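Local coordinates for PTS EIIA type-4 domain-containing protein (Streptococcus agalactiae NEM316, PDB 4TKZ) that probably relays phosphoryl groups in the bacterial phosphotransferase system for sugar uptake, as the EIIA component of a mannose-type transporter, at residues I2-V7 against E28-I33; V7-F12 against I33-G38; F55-V60 against F106-D111. One frame throughout, in Å; residues are numbered along the deposited sequence.

The three contacts lie on one four-stranded parallel sheet whose strand order is 30-35, 3-9, 57-62, 84-89. Contacts 1 and 2 follow the same strand pair, 3-9 with 30-35; they meet at Val7 and Ile33, their centres about 14 Å apart. Contact 2 is the C-terminal end, where the strands run into turns and the second subunit comes close. Contact 3, later in the chain, joins strand 57-62 to the residues entering helix 110-122. Its centre is about 12 Å from that of contact 1, which it touches where Lys3 and Ile5 pair with Leu59. Contacts 2 and 3, about 23 Å apart, flank the chain's centre, placing the His9 end, probably the active one, away from the helix 110-122 joint.

Contact 1. Residues I2-V7 against E28-I33; sequences IKIIIV and EYVVGI
Ile4 and Val30 open a parallel pairing between strands 3-9 and 30-35, the two strands of a beta-alpha-beta unit whose crossover is helix 12-24. The short strand axes pass 4.7 Å apart at 18°, a shallow twist within the parallel sheet of this open alpha/beta fold.

The backbone supplies all the hydrogen bonds across the pair. Strand 3-9 uses its even residues: Ile4 N donates to Tyr29 O and Ile6 N to Val31 O, while Val31 N and Ile33 N return bonds to the carbonyls of Ile4 and Ile6. The last of these is short, 2.7 Å from Ile33 N to Ile6 O, and nearly straight at 173°. Alpha carbons add weaker CH···O contacts, as from Val30 CA to Ile4 O at 3.2 Å. The backbone N-H and C=O groups of the odd residues Lys3, Ile5 and Val7 point to the opposite edge and pair with strand 57-62.

Apolar contacts line both faces. On one, Ile4 and Val30 lie alongside each other, with CB of Ile4 4.1 Å from CG2 of Val30; helix 93-102 covers Ile4 and helix 12-24 covers Val30. Gly32 faces Ile6 there without a side chain. On the other, beneath helix 41-52, chi1 of Val31 (-53°) sets CG1 anti to the carbonyl carbon and leaves CG2 between that carbon and the backbone N, 3.9 Å from CG2 of Ile5. Ile33 CD1 reaches the same Ile5 methyl.

Lys3 runs out fully extended to a salt bridge between its NZ and Glu51, and on the way its CE packs 3.9 Å from Val31 CG2.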
ATOM      1  N   ILE A   2      10.653  11.381  14.956  1.00 25.39           N
ATOM      2  CA  ILE A   2      10.807  11.135  13.526  1.00 24.99           C
ATOM      3  C   ILE A   2       9.462  11.387  12.866  1.00 24.10           C
ATOM      4  O   ILE A   2       8.487  10.696  13.162  1.00 24.32           O
ATOM      5  CB  ILE A   2      11.267   9.691  13.240  1.00 20.53           C
ATOM      6  CG1 ILE A   2      12.690   9.475  13.765  1.00 24.56           C
ATOM      7  CG2 ILE A   2      11.205   9.395  11.747  1.00 22.18           C
ATOM      8  CD1 ILE A   2      13.078   8.009  13.965  1.00 27.15           C
ATOM      9  N   LYS A   3       9.389  12.394  12.000  1.00 23.24           N
ATOM     10  CA  LYS A   3       8.135  12.707  11.319  1.00 19.21           C
ATOM     11  C   LYS A   3       7.919  11.793  10.112  1.00 22.39           C
ATOM     12  O   LYS A   3       8.840  11.560   9.324  1.00 18.15           O
ATOM     13  CB  LYS A   3       8.095  14.182  10.892  1.00 16.72           C
ATOM     14  CG  LYS A   3       6.787  14.563  10.211  1.00 21.43           C
ATOM     15  CD  LYS A   3       6.688  16.042   9.918  1.00 19.60           C
ATOM     16  CE  LYS A   3       5.439  16.342   9.111  1.00 16.85           C
ATOM     17  NZ  LYS A   3       5.092  17.797   9.141  1.00 21.40           N
ATOM     18  N   ILE A   4       6.701  11.271   9.975  1.00 22.60           N
ATOM     19  CA  ILE A   4       6.352  10.374   8.871  1.00 17.59           C
ATOM     20  C   ILE A   4       5.483  11.103   7.862  1.00 23.26           C
ATOM     21  O   ILE A   4       4.421  11.620   8.211  1.00 21.70           O
ATOM     22  CB  ILE A   4       5.601   9.126   9.405  1.00 16.54           C
ATOM     23  CG1 ILE A   4       6.509   8.338  10.339  1.00 17.15           C
ATOM     24  CG2 ILE A   4       5.125   8.220   8.261  1.00 18.30           C
ATOM     25  CD1 ILE A   4       5.802   7.203  11.067  1.00 15.78           C
ATOM     26  N   ILE A   5       5.935  11.148   6.610  1.00 14.61           N
ATOM     27  CA  ILE A   5       5.176  11.822   5.574  1.00 15.38           C
ATOM     28  C   ILE A   5       4.838  10.844   4.466  1.00 18.83           C
ATOM     29  O   ILE A   5       5.724  10.205   3.882  1.00 20.43           O
ATOM     30  CB  ILE A   5       5.974  13.003   4.988  1.00 16.64           C
ATOM     31  CG1 ILE A   5       6.398  13.949   6.107  1.00 17.07           C
ATOM     32  CG2 ILE A   5       5.152  13.756   3.942  1.00 16.90           C
ATOM     33  CD1 ILE A   5       7.230  15.160   5.607  1.00 14.14           C
ATOM     34  N   ILE A   6       3.550  10.738   4.171  1.00 18.79           N
ATOM     35  CA  ILE A   6       3.071   9.855   3.121  1.00 19.97           C
ATOM     36  C   ILE A   6       2.691  10.649   1.877  1.00 21.79           C
ATOM     37  O   ILE A   6       1.785  11.499   1.923  1.00 20.70           O
ATOM     38  CB  ILE A   6       1.832   9.077   3.596  1.00 19.70           C
ATOM     39  CG1 ILE A   6       2.141   8.283   4.870  1.00 16.79           C
ATOM     40  CG2 ILE A   6       1.343   8.119   2.509  1.00 18.79           C
ATOM     41  CD1 ILE A   6       0.900   7.632   5.498  1.00 19.10           C
ATOM     42  N   VAL A   7       3.378  10.378   0.768  1.00 16.80           N
ATOM     43  CA  VAL A   7       3.066  11.030  -0.496  1.00 17.08           C
ATOM     44  C   VAL A   7       2.701   9.984  -1.531  1.00 14.50           C
ATOM     45  O   VAL A   7       3.497   9.086  -1.815  1.00 13.21           O
ATOM     46  CB  VAL A   7       4.265  11.849  -1.028  1.00 17.95           C
ATOM     47  CG1 VAL A   7       3.790  12.824  -2.090  1.00 17.75           C
ATOM     48  CG2 VAL A   7       4.950  12.569   0.110  1.00 15.30           C
ATOM     49  N   GLU A  28       0.829  11.232  16.296  1.00 24.22           N
ATOM     50  CA  GLU A  28       1.489  12.538  16.147  1.00 27.69           C
ATOM     51  C   GLU A  28       2.500  12.491  15.016  1.00 25.58           C
ATOM     52  O   GLU A  28       3.083  11.441  14.747  1.00 23.26           O
ATOM     53  CB  GLU A  28       2.223  12.929  17.435  1.00 26.95           C
ATOM     54  CG  GLU A  28       1.356  12.924  18.683  1.00 42.59           C
ATOM     55  CD  GLU A  28       2.140  12.532  19.927  1.00 58.01           C
ATOM     56  OE1 GLU A  28       3.332  12.908  20.025  1.00 54.41           O
ATOM     57  OE2 GLU A  28       1.566  11.840  20.798  1.00 54.76           O
ATOM     58  N   TYR A  29       2.724  13.633  14.366  1.00 20.59           N
ATOM     59  CA  TYR A  29       3.785  13.735  13.376  1.00 20.24           C
ATOM     60  C   TYR A  29       3.672  12.709  12.256  1.00 21.30           C
ATOM     61  O   TYR A  29       4.658  12.082  11.865  1.00 20.59           O
ATOM     62  CB  TYR A  29       5.137  13.627  14.067  1.00 22.26           C
ATOM     63  CG  TYR A  29       5.273  14.636  15.177  1.00 31.85           C
ATOM     64  CD1 TYR A  29       5.287  15.991  14.892  1.00 32.75           C
ATOM     65  CD2 TYR A  29       5.366  14.240  16.506  1.00 33.60           C
ATOM     66  CE1 TYR A  29       5.404  16.928  15.885  1.00 35.74           C
ATOM     67  CE2 TYR A  29       5.484  15.177  17.517  1.00 34.34           C
ATOM     68  CZ  TYR A  29       5.507  16.522  17.190  1.00 36.26           C
ATOM     69  OH  TYR A  29       5.624  17.473  18.174  1.00 42.28           O
ATOM     70  N   VAL A  30       2.456  12.536  11.754  1.00 17.99           N
ATOM     71  CA  VAL A  30       2.221  11.688  10.601  1.00 14.68           C
ATOM     72  C   VAL A  30       1.269  12.443   9.691  1.00 18.02           C
ATOM     73  O   VAL A  30       0.137  12.726  10.081  1.00 21.62           O
ATOM     74  CB  VAL A  30       1.573  10.338  11.017  1.00 19.47           C
ATOM     75  CG1 VAL A  30       1.248   9.509   9.786  1.00 17.63           C
ATOM     76  CG2 VAL A  30       2.488   9.568  11.963  1.00 18.87           C
ATOM     77  N   VAL A  31       1.733  12.805   8.496  1.00 17.12           N
ATOM     78  CA  VAL A  31       0.902  13.563   7.565  1.00 16.76           C
ATOM     79  C   VAL A  31       0.826  12.913   6.195  1.00 15.21           C
ATOM     80  O   VAL A  31       1.729  12.165   5.781  1.00 21.52           O
ATOM     81  CB  VAL A  31       1.409  15.016   7.390  1.00 27.21           C
ATOM     82  CG1 VAL A  31       1.550  15.700   8.732  1.00 30.66           C
ATOM     83  CG2 VAL A  31       2.730  15.022   6.671  1.00 20.65           C
ATOM     84  N   GLY A  32      -0.246  13.218   5.477  1.00 15.22           N
ATOM     85  CA  GLY A  32      -0.393  12.722   4.123  1.00 16.39           C
ATOM     86  C   GLY A  32      -0.448  13.874   3.143  1.00 25.72           C
ATOM     87  O   GLY A  32      -1.045  14.918   3.423  1.00 24.18           O
ATOM     88  N   ILE A  33       0.203  13.689   2.002  1.00 17.41           N
ATOM     89  CA  ILE A  33       0.057  14.605   0.890  1.00 17.86           C
ATOM     90  C   ILE A  33      -0.594  13.847  -0.260  1.00 20.62           C
ATOM     91  O   ILE A  33       0.028  12.979  -0.881  1.00 17.89           O
ATOM     92  CB  ILE A  33       1.427  15.192   0.472  1.00 16.14           C
ATOM     93  CG1 ILE A  33       2.039  15.958   1.646  1.00 15.75           C
ATOM     94  CG2 ILE A  33       1.271  16.094  -0.720  1.00 19.28           C
ATOM     95  CD1 ILE A  33       3.418  16.558   1.371  1.00 21.02           C
TER

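Contact 2. Residues V7-F12 against I33-G38; sequences VAHGNF and INFIAG
Phe35 sets its ring edge toward the face of His9, an offset edge-to-face pair with ring centroids 5.4 Å apart and planes at 62°. The nearest atoms are CD2 of each ring, 3.6 Å apart. Phe35 CG lies anti to its backbone N (chi1 -178°), which carries the ring alongside the imidazole, both side chains leaving the same face of the sheet. Its backbone is held as well: Phe35 N donates to Ala8 O at 2.9 Å, and Gly10 N reaches Phe35 O at 2.7 Å from well above the carbonyl plane.

Asn34 occupies the other face, with CB 3.3 Å from Gly10 O. Its side chain crosses that of Asn11 at about a right angle, Asn34 CG lying 3.5 Å from Asn11 ND2. The two amides are tied together through Asp14, whose carboxylate oxygens each accept from one ND2.

Ala8 N makes a weak bond to Ile33 O. His9 ND1 is hydrogen-bonded to Asp63 OD2, which fixes the ring's rotation, and Ser19 of the second subunit bonds to His9 O. A histidine paired with an aspartate at the C-terminal ends of parallel strands, beside the subunit interface, is consistent with the phosphorylation site of mannose-type EIIA domains.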
ATOM      1  N   VAL A   7       3.378  10.378   0.768  1.00 16.80           N
ATOM      2  CA  VAL A   7       3.066  11.030  -0.496  1.00 17.08           C
ATOM      3  C   VAL A   7       2.701   9.984  -1.531  1.00 14.50           C
ATOM      4  O   VAL A   7       3.497   9.086  -1.815  1.00 13.21           O
ATOM      5  CB  VAL A   7       4.265  11.849  -1.028  1.00 17.95           C
ATOM      6  CG1 VAL A   7       3.790  12.824  -2.090  1.00 17.75           C
ATOM      7  CG2 VAL A   7       4.950  12.569   0.110  1.00 15.30           C
ATOM      8  N   ALA A   8       1.501  10.080  -2.097  1.00 17.29           N
ATOM      9  CA  ALA A   8       1.063   9.083  -3.068  1.00 13.87           C
ATOM     10  C   ALA A   8      -0.031   9.603  -3.992  1.00 12.56           C
ATOM     11  O   ALA A   8      -0.681  10.604  -3.699  1.00 18.44           O
ATOM     12  CB  ALA A   8       0.599   7.805  -2.341  1.00 15.86           C
ATOM     13  N   HIS A   9      -0.209   8.909  -5.113  1.00 17.01           N
ATOM     14  CA  HIS A   9      -1.205   9.244  -6.123  1.00 14.19           C
ATOM     15  C   HIS A   9      -2.638   9.148  -5.604  1.00 18.69           C
ATOM     16  O   HIS A   9      -2.989   8.211  -4.877  1.00 17.84           O
ATOM     17  CB  HIS A   9      -1.056   8.297  -7.320  1.00 16.97           C
ATOM     18  CG  HIS A   9       0.197   8.507  -8.118  1.00 20.57           C
ATOM     19  ND1 HIS A   9       1.401   7.924  -7.782  1.00 17.86           N
ATOM     20  CD2 HIS A   9       0.425   9.215  -9.249  1.00 21.20           C
ATOM     21  CE1 HIS A   9       2.321   8.281  -8.663  1.00 21.39           C
ATOM     22  NE2 HIS A   9       1.752   9.058  -9.566  1.00 23.91           N
ATOM     23  N   GLY A  10      -3.474  10.094  -6.015  1.00 17.37           N
ATOM     24  CA  GLY A  10      -4.863  10.127  -5.595  1.00 21.04           C
ATOM     25  C   GLY A  10      -4.993  10.358  -4.106  1.00 21.01           C
ATOM     26  O   GLY A  10      -4.173  11.064  -3.512  1.00 19.04           O
ATOM     27  N   ASN A  11      -6.026   9.771  -3.507  1.00 18.19           N
ATOM     28  CA  ASN A  11      -6.219   9.855  -2.068  1.00 20.07           C
ATOM     29  C   ASN A  11      -5.751   8.589  -1.337  1.00 22.52           C
ATOM     30  O   ASN A  11      -6.238   8.278  -0.262  1.00 21.53           O
ATOM     31  CB  ASN A  11      -7.678  10.202  -1.741  1.00 20.90           C
ATOM     32  CG  ASN A  11      -8.049  11.613  -2.198  1.00 29.21           C
ATOM     33  OD1 ASN A  11      -8.671  11.800  -3.243  1.00 28.94           O
ATOM     34  ND2 ASN A  11      -7.646  12.610  -1.423  1.00 25.29           N
ATOM     35  N   PHE A  12      -4.804   7.876  -1.948  1.00 18.73           N
ATOM     36  CA  PHE A  12      -4.048   6.788  -1.301  1.00 18.14           C
ATOM     37  C   PHE A  12      -3.542   7.220   0.084  1.00 17.93           C
ATOM     38  O   PHE A  12      -3.718   6.475   1.039  1.00 16.98           O
ATOM     39  CB  PHE A  12      -2.891   6.375  -2.242  1.00 20.38           C
ATOM     40  CG  PHE A  12      -2.040   5.176  -1.795  1.00 22.51           C
ATOM     41  CD1 PHE A  12      -1.474   5.090  -0.524  1.00 20.41           C
ATOM     42  CD2 PHE A  12      -1.713   4.199  -2.723  1.00 22.40           C
ATOM     43  CE1 PHE A  12      -0.665   4.017  -0.172  1.00 28.62           C
ATOM     44  CE2 PHE A  12      -0.909   3.114  -2.382  1.00 19.67           C
ATOM     45  CZ  PHE A  12      -0.383   3.026  -1.105  1.00 23.57           C
ATOM     46  N   ILE A  33       0.203  13.689   2.002  1.00 17.41           N
ATOM     47  CA  ILE A  33       0.057  14.605   0.890  1.00 17.86           C
ATOM     48  C   ILE A  33      -0.594  13.847  -0.260  1.00 20.62           C
ATOM     49  O   ILE A  33       0.028  12.979  -0.881  1.00 17.89           O
ATOM     50  CB  ILE A  33       1.427  15.192   0.472  1.00 16.14           C
ATOM     51  CG1 ILE A  33       2.039  15.958   1.646  1.00 15.75           C
ATOM     52  CG2 ILE A  33       1.271  16.094  -0.720  1.00 19.28           C
ATOM     53  CD1 ILE A  33       3.418  16.558   1.371  1.00 21.02           C
ATOM     54  N   ASN A  34      -1.851  14.177  -0.539  1.00 17.90           N
ATOM     55  CA  ASN A  34      -2.588  13.520  -1.605  1.00 17.32           C
ATOM     56  C   ASN A  34      -2.298  14.136  -2.970  1.00 21.14           C
ATOM     57  O   ASN A  34      -2.687  15.272  -3.234  1.00 23.26           O
ATOM     58  CB  ASN A  34      -4.094  13.563  -1.315  1.00 20.18           C
ATOM     59  CG  ASN A  34      -4.461  12.892   0.001  1.00 21.87           C
ATOM     60  OD1 ASN A  34      -4.539  11.668   0.082  1.00 22.38           O
ATOM     61  ND2 ASN A  34      -4.703  13.694   1.030  1.00 24.63           N
ATOM     62  N   PHE A  35      -1.619  13.380  -3.829  1.00 20.09           N
ATOM     63  CA  PHE A  35      -1.299  13.832  -5.180  1.00 22.26           C
ATOM     64  C   PHE A  35      -2.484  13.546  -6.089  1.00 19.29           C
ATOM     65  O   PHE A  35      -2.523  12.525  -6.777  1.00 20.39           O
ATOM     66  CB  PHE A  35      -0.047  13.123  -5.699  1.00 16.72           C
ATOM     67  CG  PHE A  35       0.384  13.559  -7.076  1.00 22.28           C
ATOM     68  CD1 PHE A  35       0.385  14.906  -7.430  1.00 25.82           C
ATOM     69  CD2 PHE A  35       0.811  12.624  -8.008  1.00 23.93           C
ATOM     70  CE1 PHE A  35       0.795  15.315  -8.697  1.00 23.37           C
ATOM     71  CE2 PHE A  35       1.226  13.014  -9.280  1.00 19.05           C
ATOM     72  CZ  PHE A  35       1.215  14.371  -9.628  1.00 21.93           C
ATOM     73  N   ILE A  36      -3.444  14.463  -6.092  1.00 19.84           N
ATOM     74  CA  ILE A  36      -4.709  14.231  -6.779  1.00 25.67           C
ATOM     75  C   ILE A  36      -4.700  14.818  -8.186  1.00 26.66           C
ATOM     76  O   ILE A  36      -3.809  15.593  -8.547  1.00 25.75           O
ATOM     77  CB  ILE A  36      -5.890  14.825  -5.986  1.00 26.51           C
ATOM     78  CG1 ILE A  36      -5.768  16.350  -5.921  1.00 21.58           C
ATOM     79  CG2 ILE A  36      -5.957  14.228  -4.576  1.00 23.19           C
ATOM     80  CD1 ILE A  36      -6.954  17.029  -5.292  1.00 29.96           C
ATOM     81  N   ALA A  37      -5.693  14.437  -8.984  1.00 25.22           N
ATOM     82  CA  ALA A  37      -5.830  14.966 -10.333  1.00 25.80           C
ATOM     83  C   ALA A  37      -5.937  16.477 -10.278  1.00 29.93           C
ATOM     84  O   ALA A  37      -6.702  17.028  -9.484  1.00 29.04           O
ATOM     85  CB  ALA A  37      -7.046  14.381 -11.020  1.00 33.24           C
ATOM     86  N   GLY A  38      -5.153  17.138 -11.121  1.00 30.36           N
ATOM     87  CA  GLY A  38      -5.124  18.586 -11.169  1.00 33.06           C
ATOM     88  C   GLY A  38      -3.850  19.143 -10.569  1.00 30.29           C
ATOM     89  O   GLY A  38      -3.444  20.260 -10.891  1.00 29.22           O
TER

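Contact 3. Residues F55-V60 against F106-D111; sequences FKEILV and FEHVDD
Glu107 meets Glu57 through its carbonyl, Glu107 O lying 3.6 Å from Glu57 CG at the start of strand 57-62. At His108 the imidazole stands almost perpendicular to the Glu57 carboxylate, the planes 89° apart, and its ND1 lies 2.6 Å from Glu57 OE2. The glutamate chain is bent at chi2 (-76°), which turns the carboxylate alongside the backbone of His108 and Val109.

The other oxygen serves Val109, whose N donates to Glu57 OE1 at 3.1 Å. That amide comes from above the carboxylate plane, 50° out of it. Here the chain turns into helix 110-122, which packs against the parallel sheet of the alpha/beta fold, and Glu57 thus holds the approach to that helix from the first residue of a strand. Amides at a helix start would probably favour a negative carboxylate here. Val109 points toward strand 57-62: its CG2 lies 3.7 Å from Leu59 CB, while CG1 stays near Glu57 OE1.

Asp110 is reached through a water, which donates to Glu57 OE1 at 2.8 Å and accepts from Asp110 N at 3.1 Å. Asp111 N bonds back to His108 O at 3.0 Å.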
ATOM      1  N   PHE A  55      11.495  20.097  10.972  1.00 20.13           N
ATOM      2  CA  PHE A  55      11.853  18.737  11.369  1.00 21.67           C
ATOM      3  C   PHE A  55      13.237  18.329  10.853  1.00 26.20           C
ATOM      4  O   PHE A  55      13.657  18.743   9.770  1.00 23.83           O
ATOM      5  CB  PHE A  55      10.752  17.754  10.948  1.00 22.70           C
ATOM      6  CG  PHE A  55       9.442  17.989  11.651  1.00 24.45           C
ATOM      7  CD1 PHE A  55       8.527  18.913  11.155  1.00 18.24           C
ATOM      8  CD2 PHE A  55       9.130  17.302  12.818  1.00 21.66           C
ATOM      9  CE1 PHE A  55       7.338  19.148  11.793  1.00 24.38           C
ATOM     10  CE2 PHE A  55       7.928  17.528  13.467  1.00 29.30           C
ATOM     11  CZ  PHE A  55       7.027  18.451  12.952  1.00 29.68           C
ATOM     12  N   LYS A  56      13.952  17.544  11.654  1.00 25.27           N
ATOM     13  CA  LYS A  56      15.333  17.188  11.352  1.00 27.17           C
ATOM     14  C   LYS A  56      15.446  15.735  10.889  1.00 23.64           C
ATOM     15  O   LYS A  56      16.311  15.395  10.073  1.00 23.64           O
ATOM     16  CB  LYS A  56      16.194  17.439  12.594  1.00 29.72           C
ATOM     17  CG  LYS A  56      17.626  16.938  12.528  1.00 40.99           C
ATOM     18  CD  LYS A  56      18.316  17.178  13.871  1.00 53.37           C
ATOM     19  CE  LYS A  56      19.713  16.578  13.924  1.00 56.47           C
ATOM     20  NZ  LYS A  56      20.311  16.701  15.289  1.00 58.43           N
ATOM     21  N   GLU A  57      14.561  14.890  11.416  1.00 26.64           N
ATOM     22  CA  GLU A  57      14.533  13.463  11.104  1.00 29.78           C
ATOM     23  C   GLU A  57      13.190  13.137  10.468  1.00 21.88           C
ATOM     24  O   GLU A  57      12.154  13.213  11.130  1.00 25.87           O
ATOM     25  CB  GLU A  57      14.709  12.651  12.386  1.00 32.08           C
ATOM     26  CG  GLU A  57      15.954  13.018  13.188  1.00 31.30           C
ATOM     27  CD  GLU A  57      17.234  12.468  12.588  1.00 36.47           C
ATOM     28  OE1 GLU A  57      17.155  11.630  11.663  1.00 36.28           O
ATOM     29  OE2 GLU A  57      18.325  12.869  13.050  1.00 40.31           O
ATOM     30  N   ILE A  58      13.208  12.783   9.186  1.00 19.75           N
ATOM     31  CA  ILE A  58      11.980  12.659   8.398  1.00 19.46           C
ATOM     32  C   ILE A  58      11.961  11.400   7.539  1.00 22.52           C
ATOM     33  O   ILE A  58      12.891  11.129   6.771  1.00 17.71           O
ATOM     34  CB  ILE A  58      11.771  13.893   7.488  1.00 20.30           C
ATOM     35  CG1 ILE A  58      11.615  15.155   8.334  1.00 24.89           C
ATOM     36  CG2 ILE A  58      10.553  13.727   6.589  1.00 15.22           C
ATOM     37  CD1 ILE A  58      12.361  16.348   7.776  1.00 20.75           C
ATOM     38  N   LEU A  59      10.896  10.618   7.675  1.00 20.16           N
ATOM     39  CA  LEU A  59      10.743   9.448   6.834  1.00 19.09           C
ATOM     40  C   LEU A  59       9.606   9.702   5.862  1.00 16.80           C
ATOM     41  O   LEU A  59       8.467   9.923   6.273  1.00 19.24           O
ATOM     42  CB  LEU A  59      10.476   8.197   7.687  1.00 16.06           C
ATOM     43  CG  LEU A  59      10.231   6.903   6.905  1.00 17.70           C
ATOM     44  CD1 LEU A  59      11.417   6.534   6.015  1.00 21.15           C
ATOM     45  CD2 LEU A  59       9.905   5.768   7.852  1.00 20.37           C
ATOM     46  N   VAL A  60       9.918   9.661   4.572  1.00 18.84           N
ATOM     47  CA  VAL A  60       8.912   9.872   3.540  1.00 17.86           C
ATOM     48  C   VAL A  60       8.540   8.561   2.864  1.00 21.72           C
ATOM     49  O   VAL A  60       9.377   7.896   2.224  1.00 17.52           O
ATOM     50  CB  VAL A  60       9.373  10.863   2.464  1.00 19.83           C
ATOM     51  CG1 VAL A  60       8.235  11.092   1.478  1.00 19.12           C
ATOM     52  CG2 VAL A  60       9.823  12.180   3.094  1.00 22.07           C
ATOM     53  N   PHE A 106      14.173   5.014  18.162  1.00 34.67           N
ATOM     54  CA  PHE A 106      15.323   5.586  17.470  1.00 38.03           C
ATOM     55  C   PHE A 106      15.370   7.104  17.487  1.00 40.33           C
ATOM     56  O   PHE A 106      14.358   7.773  17.286  1.00 38.49           O
ATOM     57  CB  PHE A 106      15.376   5.095  16.018  1.00 39.14           C
ATOM     58  CG  PHE A 106      15.413   3.602  15.887  1.00 38.21           C
ATOM     59  CD1 PHE A 106      16.601   2.906  16.073  1.00 39.02           C
ATOM     60  CD2 PHE A 106      14.263   2.895  15.580  1.00 34.16           C
ATOM     61  CE1 PHE A 106      16.636   1.528  15.955  1.00 40.52           C
ATOM     62  CE2 PHE A 106      14.289   1.517  15.460  1.00 35.20           C
ATOM     63  CZ  PHE A 106      15.480   0.833  15.647  1.00 39.71           C
ATOM     64  N   GLU A 107      16.562   7.636  17.728  1.00 42.19           N
ATOM     65  CA  GLU A 107      16.805   9.064  17.586  1.00 47.44           C
ATOM     66  C   GLU A 107      16.789   9.453  16.113  1.00 45.54           C
ATOM     67  O   GLU A 107      16.205  10.473  15.733  1.00 47.04           O
ATOM     68  CB  GLU A 107      18.158   9.436  18.185  1.00 52.74           C
ATOM     69  CG  GLU A 107      18.165   9.605  19.692  1.00 55.73           C
ATOM     70  CD  GLU A 107      19.097  10.718  20.120  1.00 65.70           C
ATOM     71  OE1 GLU A 107      19.252  10.938  21.340  1.00 61.72           O
ATOM     72  OE2 GLU A 107      19.672  11.378  19.226  1.00 65.08           O
ATOM     73  N   HIS A 108      17.429   8.627  15.289  1.00 41.09           N
ATOM     74  CA  HIS A 108      17.647   8.957  13.884  1.00 44.99           C
ATOM     75  C   HIS A 108      16.912   8.036  12.923  1.00 35.40           C
ATOM     76  O   HIS A 108      16.917   6.822  13.095  1.00 34.97           O
ATOM     77  CB  HIS A 108      19.141   8.922  13.565  1.00 43.50           C
ATOM     78  CG  HIS A 108      19.936   9.967  14.284  1.00 50.79           C
ATOM     79  ND1 HIS A 108      20.202  11.204  13.738  1.00 51.83           N
ATOM     80  CD2 HIS A 108      20.518   9.959  15.506  1.00 47.25           C
ATOM     81  CE1 HIS A 108      20.918  11.914  14.594  1.00 52.53           C
ATOM     82  NE2 HIS A 108      21.123  11.181  15.674  1.00 56.50           N
ATOM     83  N   VAL A 109      16.315   8.630  11.893  1.00 33.04           N
ATOM     84  CA  VAL A 109      15.601   7.879  10.863  1.00 32.14           C
ATOM     85  C   VAL A 109      16.504   6.852  10.155  1.00 35.49           C
ATOM     86  O   VAL A 109      16.023   5.821   9.684  1.00 28.53           O
ATOM     87  CB  VAL A 109      14.927   8.831   9.838  1.00 29.82           C
ATOM     88  CG1 VAL A 109      15.973   9.596   9.028  1.00 27.82           C
ATOM     89  CG2 VAL A 109      13.985   8.058   8.919  1.00 22.46           C
ATOM     90  N   ASP A 110      17.810   7.126  10.095  1.00 28.74           N
ATOM     91  CA  ASP A 110      18.763   6.179   9.509  1.00 33.98           C
ATOM     92  C   ASP A 110      18.691   4.802  10.172  1.00 34.69           C
ATOM     93  O   ASP A 110      18.810   3.773   9.509  1.00 42.49           O
ATOM     94  CB  ASP A 110      20.197   6.703   9.623  1.00 38.83           C
ATOM     95  CG  ASP A 110      20.462   7.891   8.725  1.00 48.06           C
ATOM     96  OD1 ASP A 110      19.588   8.225   7.898  1.00 45.49           O
ATOM     97  OD2 ASP A 110      21.556   8.489   8.843  1.00 49.55           O
ATOM     98  N   ASP A 111      18.503   4.791  11.485  1.00 35.07           N
ATOM     99  CA  ASP A 111      18.520   3.548  12.246  1.00 33.09           C
ATOM    100  C   ASP A 111      17.146   2.883  12.259  1.00 34.96           C
ATOM    101  O   ASP A 111      16.992   1.761  12.736  1.00 36.69           O
ATOM    102  CB  ASP A 111      19.024   3.823  13.667  1.00 38.67           C
ATOM    103  CG  ASP A 111      20.389   4.493  13.677  1.00 48.10           C
ATOM    104  OD1 ASP A 111      21.232   4.119  12.835  1.00 54.04           O
ATOM    105  OD2 ASP A 111      20.613   5.400  14.510  1.00 41.03           O
TER
HETATM  106  O   HOH W   1      19.066   9.882  10.522  1.00 35.13           O